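Local coordinates for protein yesU (PDB 1OQ1) that is of unknown function but adopts a galectin-like fold, in which two antiparallel beta sheets pack as a sandwich, within a family of the concanavalin clan, at residues 150-154 / 155-159; 165-169 / 170-174. All coordinates share one frame; numbering follows the deposited sequence.

Interaction 1 (150-154 / 155-159); sequences PLPSP and DDADS
Ser153 and Asp155 meet through their side chains, the hydroxyl OG of Ser153 donating to OD1 of Asp155 over 2.6 Å. The hydroxyl oxygen sits on the syn side of the carboxylate, 19° out of its plane. The aspartate reaches back because its CG sits between the backbone N and the carbonyl carbon (chi1 57°), which folds the carboxylate toward the serine. Asp155 OD1 also receives a weak bond from the backbone N of Asp156 at 2.8 Å and therefore serves two donors. Asp155 OD2 is supplied by a water oxygen 2.6 Å away. The same water donates weakly to Ser153 OG, so it bridges the hydroxyl and the carboxylate.

Two backbone bonds accompany these side-chain bonds. The N-H of Asp156 points to Ser153 O, with Asp156 N 3.2 Å from it, so its hydrogen is shared between that carbonyl and Asp155 OD1. One residue further on, Ala157 N gives a straighter bond, also 3.2 Å, to Pro154 O. Pro154, the first residue of the 3-10 segment, has no hydrogen on its nitrogen and so brings no amide donor to be satisfied there. On the flank, Pro152 packs its CG against Ala157 CA at 3.8 Å, and its ring also touches Tyr161.

Successive bonds from residue i+3 back to residue i mark a short 3-10 helix of about one turn, here set in a surface loop that carries the chain from strand 142-148 in one sheet of the sandwich to strand 161-168 in the other.

Interaction 2 (165-169 / 170-174); sequences LIKDK and GYVHF
Gly170 and Lys169 occupy the central positions of a type II' beta turn running from Asp168 to Tyr171. Lys169 takes a positive phi (57°), and its carbonyl O is met in plane, on a lone pair, by Lys167 NZ at 2.9 Å. The Lys167 chain, bent at chi2 and chi4, brings its amino group there; it also forms a salt bridge with Asp61 and a hydrogen bond to Leu195 O.

Tyr171 closes the turn, its N bonding to Asp168 O at 3.0 Å and its O receiving Asp168 N at 2.9 Å. Its CD2 lies 4.3 Å from Ile166 CG2, while its hydroxyl bonds to Glu183. Val172, facing the other way, splits its branches: CG1 meets Leu165 CD1 at 3.9 Å and CG2 lies 4.2 Å from Lys167 CD. His173 returns to the sheet face of Tyr171; Ile166 N makes a nearly straight 2.8 Å bond to His173 O, and His173 N returns one to Ile166 O. Ile166–His173 and Asp168–Tyr171 are thus the hydrogen-bonded pairs of a two-residue beta hairpin. The imidazole NE2 bonds to Asn2. Phe174 CB lies 4.2 Å from Leu165 CD1.

The hairpin is flanked by strand 63-73 beside 165-168 and by strand 179-185 on the other side, while Leu165, Lys167, Val172 and Phe174 pack against strands 76-86, 112-122 and 132-138 of the opposing sheet.

How the interactions relate
Both interactions are local and follow each other along the chain, with centres about 26 Å apart and nearest atoms about 7 Å apart. Strand 161-168 connects them: interaction 1 belongs to the loop leading into it, and interaction 2 to the turn at its far end. Interaction 1 lies at the surface, with no buried residue among those that touch, and relies on a carboxylate, a hydroxyl and water to complement a short turn. Interaction 2 is largely buried and depends on paired strand amides and apolar side chains, and the amino group of Lys167 is satisfied by protein atoms. Together they illustrate how polar loop chemistry gives way to sheet packing as a chain enters a sandwich.

Interaction 1 (150-154 / 155-159)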
loop_
_atom_site.group_PDB
_atom_site.type_symbol
_atom_site.label_atom_id
_atom_site.label_comp_id
_atom_site.label_asym_id
_atom_site.label_seq_id
_atom_site.Cartn_x
_atom_site.Cartn_y
_atom_site.Cartn_z
ATOM N N PRO A 150 -3.579 3.884 -14.985
ATOM C CA PRO A 150 -3.203 5.021 -15.837
ATOM C C PRO A 150 -1.738 5.454 -15.719
ATOM O O PRO A 150 -1.262 6.266 -16.508
ATOM C CB PRO A 150 -4.153 6.119 -15.374
ATOM C CG PRO A 150 -4.220 5.862 -13.900
ATOM C CD PRO A 150 -4.379 4.345 -13.832
ATOM N N LEU A 151 -1.034 4.926 -14.725
ATOM C CA LEU A 151 0.366 5.284 -14.534
ATOM C C LEU A 151 1.194 4.865 -15.743
ATOM O O LEU A 151 1.103 3.730 -16.209
ATOM C CB LEU A 151 0.919 4.612 -13.281
ATOM C CG LEU A 151 0.377 5.097 -11.939
ATOM C CD1 LEU A 151 0.872 4.164 -10.844
ATOM C CD2 LEU A 151 0.832 6.529 -11.672
ATOM N N PRO A 152 2.013 5.783 -16.265
ATOM C CA PRO A 152 2.845 5.464 -17.424
ATOM C C PRO A 152 4.149 4.836 -16.973
ATOM O O PRO A 152 4.372 4.643 -15.778
ATOM C CB PRO A 152 3.082 6.829 -18.046
ATOM C CG PRO A 152 3.287 7.685 -16.814
ATOM C CD PRO A 152 2.149 7.207 -15.894
ATOM N N SER A 153 4.995 4.504 -17.942
ATOM C CA SER A 153 6.318 3.978 -17.648
ATOM C C SER A 153 7.086 5.235 -17.231
ATOM O O SER A 153 6.661 6.354 -17.539
ATOM C CB SER A 153 6.920 3.344 -18.904
ATOM O OG SER A 153 6.489 4.024 -20.069
ATOM N N PRO A 154 8.215 5.078 -16.527
ATOM C CA PRO A 154 9.001 6.233 -16.080
ATOM C C PRO A 154 9.376 7.253 -17.146
ATOM O O PRO A 154 9.389 8.452 -16.873
ATOM C CB PRO A 154 10.227 5.591 -15.435
ATOM C CG PRO A 154 9.682 4.296 -14.915
ATOM C CD PRO A 154 8.822 3.820 -16.062
ATOM N N ASP A 155 9.676 6.786 -18.355
ATOM C CA ASP A 155 10.066 7.692 -19.432
ATOM C C ASP A 155 9.047 8.785 -19.752
ATOM O O ASP A 155 9.426 9.903 -20.107
ATOM C CB ASP A 155 10.417 6.898 -20.706
ATOM C CG ASP A 155 9.286 5.999 -21.187
ATOM O OD1 ASP A 155 8.265 5.862 -20.479
ATOM O OD2 ASP A 155 9.429 5.413 -22.283
ATOM N N ASP A 156 7.761 8.474 -19.611
ATOM C CA ASP A 156 6.709 9.447 -19.904
ATOM C C ASP A 156 6.037 10.043 -18.670
ATOM O O ASP A 156 5.036 10.744 -18.798
ATOM C CB ASP A 156 5.609 8.818 -20.767
ATOM C CG ASP A 156 6.093 8.407 -22.140
ATOM O OD1 ASP A 156 7.075 8.992 -22.644
ATOM O OD2 ASP A 156 5.463 7.502 -22.728
ATOM N N ALA A 157 6.576 9.774 -17.486
ATOM C CA ALA A 157 5.978 10.279 -16.253
ATOM C C ALA A 157 5.997 11.796 -16.073
ATOM O O ALA A 157 6.896 12.483 -16.550
ATOM C CB ALA A 157 6.656 9.625 -15.044
ATOM N N ASP A 158 4.971 12.297 -15.393
ATOM C CA ASP A 158 4.846 13.710 -15.043
ATOM C C ASP A 158 4.558 13.639 -13.547
ATOM O O ASP A 158 3.479 14.004 -13.077
ATOM C CB ASP A 158 3.683 14.374 -15.784
ATOM C CG ASP A 158 3.495 15.830 -15.382
ATOM O OD1 ASP A 158 4.487 16.466 -14.965
ATOM O OD2 ASP A 158 2.361 16.340 -15.486
ATOM N N SER A 159 5.545 13.128 -12.815
ATOM C CA SER A 159 5.458 12.930 -11.372
ATOM C C SER A 159 5.506 14.206 -10.540
ATOM O O SER A 159 6.043 15.224 -10.972
ATOM C CB SER A 159 6.586 11.991 -10.925
ATOM O OG SER A 159 6.493 10.737 -11.585
HETATM O O HOH W 1 7.613 3.801 -23.316
#

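Interaction 2 (165-169 / 170-174)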
loop_
_atom_site.group_PDB
_atom_site.type_symbol
_atom_site.label_atom_id
_atom_site.label_comp_id
_atom_site.label_asym_id
_atom_site.label_seq_id
_atom_site.Cartn_x
_atom_site.Cartn_y
_atom_site.Cartn_z
ATOM N N LEU A 165 -6.790 6.523 -1.163
ATOM C CA LEU A 165 -7.452 5.276 -0.822
ATOM C C LEU A 165 -8.466 5.467 0.302
ATOM O O LEU A 165 -8.143 6.063 1.327
ATOM C CB LEU A 165 -6.397 4.261 -0.370
ATOM C CG LEU A 165 -6.897 2.883 0.065
ATOM C CD1 LEU A 165 -7.320 2.093 -1.162
ATOM C CD2 LEU A 165 -5.794 2.145 0.808
ATOM N N ILE A 166 -9.683 4.966 0.108
ATOM C CA ILE A 166 -10.720 5.053 1.135
ATOM C C ILE A 166 -10.960 3.658 1.709
ATOM O O ILE A 166 -11.106 2.694 0.959
ATOM C CB ILE A 166 -12.073 5.558 0.568
ATOM C CG1 ILE A 166 -11.914 6.969 -0.004
ATOM C CG2 ILE A 166 -13.138 5.558 1.675
ATOM C CD1 ILE A 166 -13.155 7.460 -0.719
ATOM N N LYS A 167 -10.996 3.564 3.037
ATOM C CA LYS A 167 -11.245 2.304 3.737
ATOM C C LYS A 167 -12.287 2.584 4.814
ATOM O O LYS A 167 -12.022 3.305 5.778
ATOM C CB LYS A 167 -9.955 1.782 4.378
ATOM C CG LYS A 167 -10.154 0.625 5.356
ATOM C CD LYS A 167 -10.672 -0.616 4.654
ATOM C CE LYS A 167 -10.834 -1.773 5.632
ATOM N NZ LYS A 167 -11.877 -1.506 6.661
ATOM N N ASP A 168 -13.473 2.013 4.647
ATOM C CA ASP A 168 -14.557 2.240 5.594
ATOM C C ASP A 168 -15.353 0.952 5.721
ATOM O O ASP A 168 -16.273 0.688 4.939
ATOM C CB ASP A 168 -15.437 3.387 5.085
ATOM C CG ASP A 168 -16.544 3.747 6.052
ATOM O OD1 ASP A 168 -16.472 3.326 7.224
ATOM O OD2 ASP A 168 -17.481 4.464 5.639
ATOM N N LYS A 169 -14.975 0.155 6.717
ATOM C CA LYS A 169 -15.587 -1.141 6.955
ATOM C C LYS A 169 -15.446 -1.977 5.681
ATOM O O LYS A 169 -14.331 -2.165 5.198
ATOM C CB LYS A 169 -17.046 -0.972 7.391
ATOM C CG LYS A 169 -17.157 -0.318 8.772
ATOM C CD LYS A 169 -18.563 -0.381 9.339
ATOM C CE LYS A 169 -18.615 0.221 10.738
ATOM N NZ LYS A 169 -18.240 1.660 10.739
ATOM N N GLY A 170 -16.544 -2.467 5.118
ATOM C CA GLY A 170 -16.413 -3.279 3.917
ATOM C C GLY A 170 -16.050 -2.537 2.638
ATOM O O GLY A 170 -15.647 -3.155 1.646
ATOM N N TYR A 171 -16.167 -1.216 2.655
ATOM C CA TYR A 171 -15.898 -0.408 1.463
ATOM C C TYR A 171 -14.452 0.040 1.231
ATOM O O TYR A 171 -13.790 0.532 2.144
ATOM C CB TYR A 171 -16.792 0.838 1.486
ATOM C CG TYR A 171 -16.734 1.666 0.222
ATOM C CD1 TYR A 171 -17.218 1.160 -0.984
ATOM C CD2 TYR A 171 -16.195 2.952 0.228
ATOM C CE1 TYR A 171 -17.170 1.916 -2.153
ATOM C CE2 TYR A 171 -16.142 3.717 -0.945
ATOM C CZ TYR A 171 -16.635 3.187 -2.127
ATOM O OH TYR A 171 -16.609 3.928 -3.288
ATOM N N VAL A 172 -13.982 -0.132 -0.005
ATOM C CA VAL A 172 -12.641 0.290 -0.421
ATOM C C VAL A 172 -12.760 0.999 -1.772
ATOM O O VAL A 172 -13.445 0.513 -2.675
ATOM C CB VAL A 172 -11.678 -0.906 -0.609
ATOM C CG1 VAL A 172 -10.319 -0.412 -1.117
ATOM C CG2 VAL A 172 -11.505 -1.651 0.712
ATOM N N HIS A 173 -12.103 2.149 -1.905
ATOM C CA HIS A 173 -12.114 2.909 -3.156
ATOM C C HIS A 173 -10.708 3.449 -3.388
ATOM O O HIS A 173 -10.056 3.912 -2.456
ATOM C CB HIS A 173 -13.119 4.063 -3.082
ATOM C CG HIS A 173 -13.248 4.840 -4.356
ATOM N ND1 HIS A 173 -12.323 5.783 -4.750
ATOM C CD2 HIS A 173 -14.209 4.837 -5.310
ATOM C CE1 HIS A 173 -12.712 6.333 -5.887
ATOM N NE2 HIS A 173 -13.854 5.776 -6.248
ATOM N N PHE A 174 -10.251 3.384 -4.633
ATOM C CA PHE A 174 -8.912 3.828 -4.990
ATOM C C PHE A 174 -8.940 4.741 -6.211
ATOM O O PHE A 174 -9.596 4.436 -7.204
ATOM C CB PHE A 174 -8.053 2.586 -5.277
ATOM C CG PHE A 174 -6.626 2.884 -5.641
ATOM C CD1 PHE A 174 -5.827 3.669 -4.821
ATOM C CD2 PHE A 174 -6.062 2.310 -6.778
ATOM C CE1 PHE A 174 -4.478 3.874 -5.126
ATOM C CE2 PHE A 174 -4.715 2.509 -7.093
ATOM C CZ PHE A 174 -3.925 3.289 -6.265
#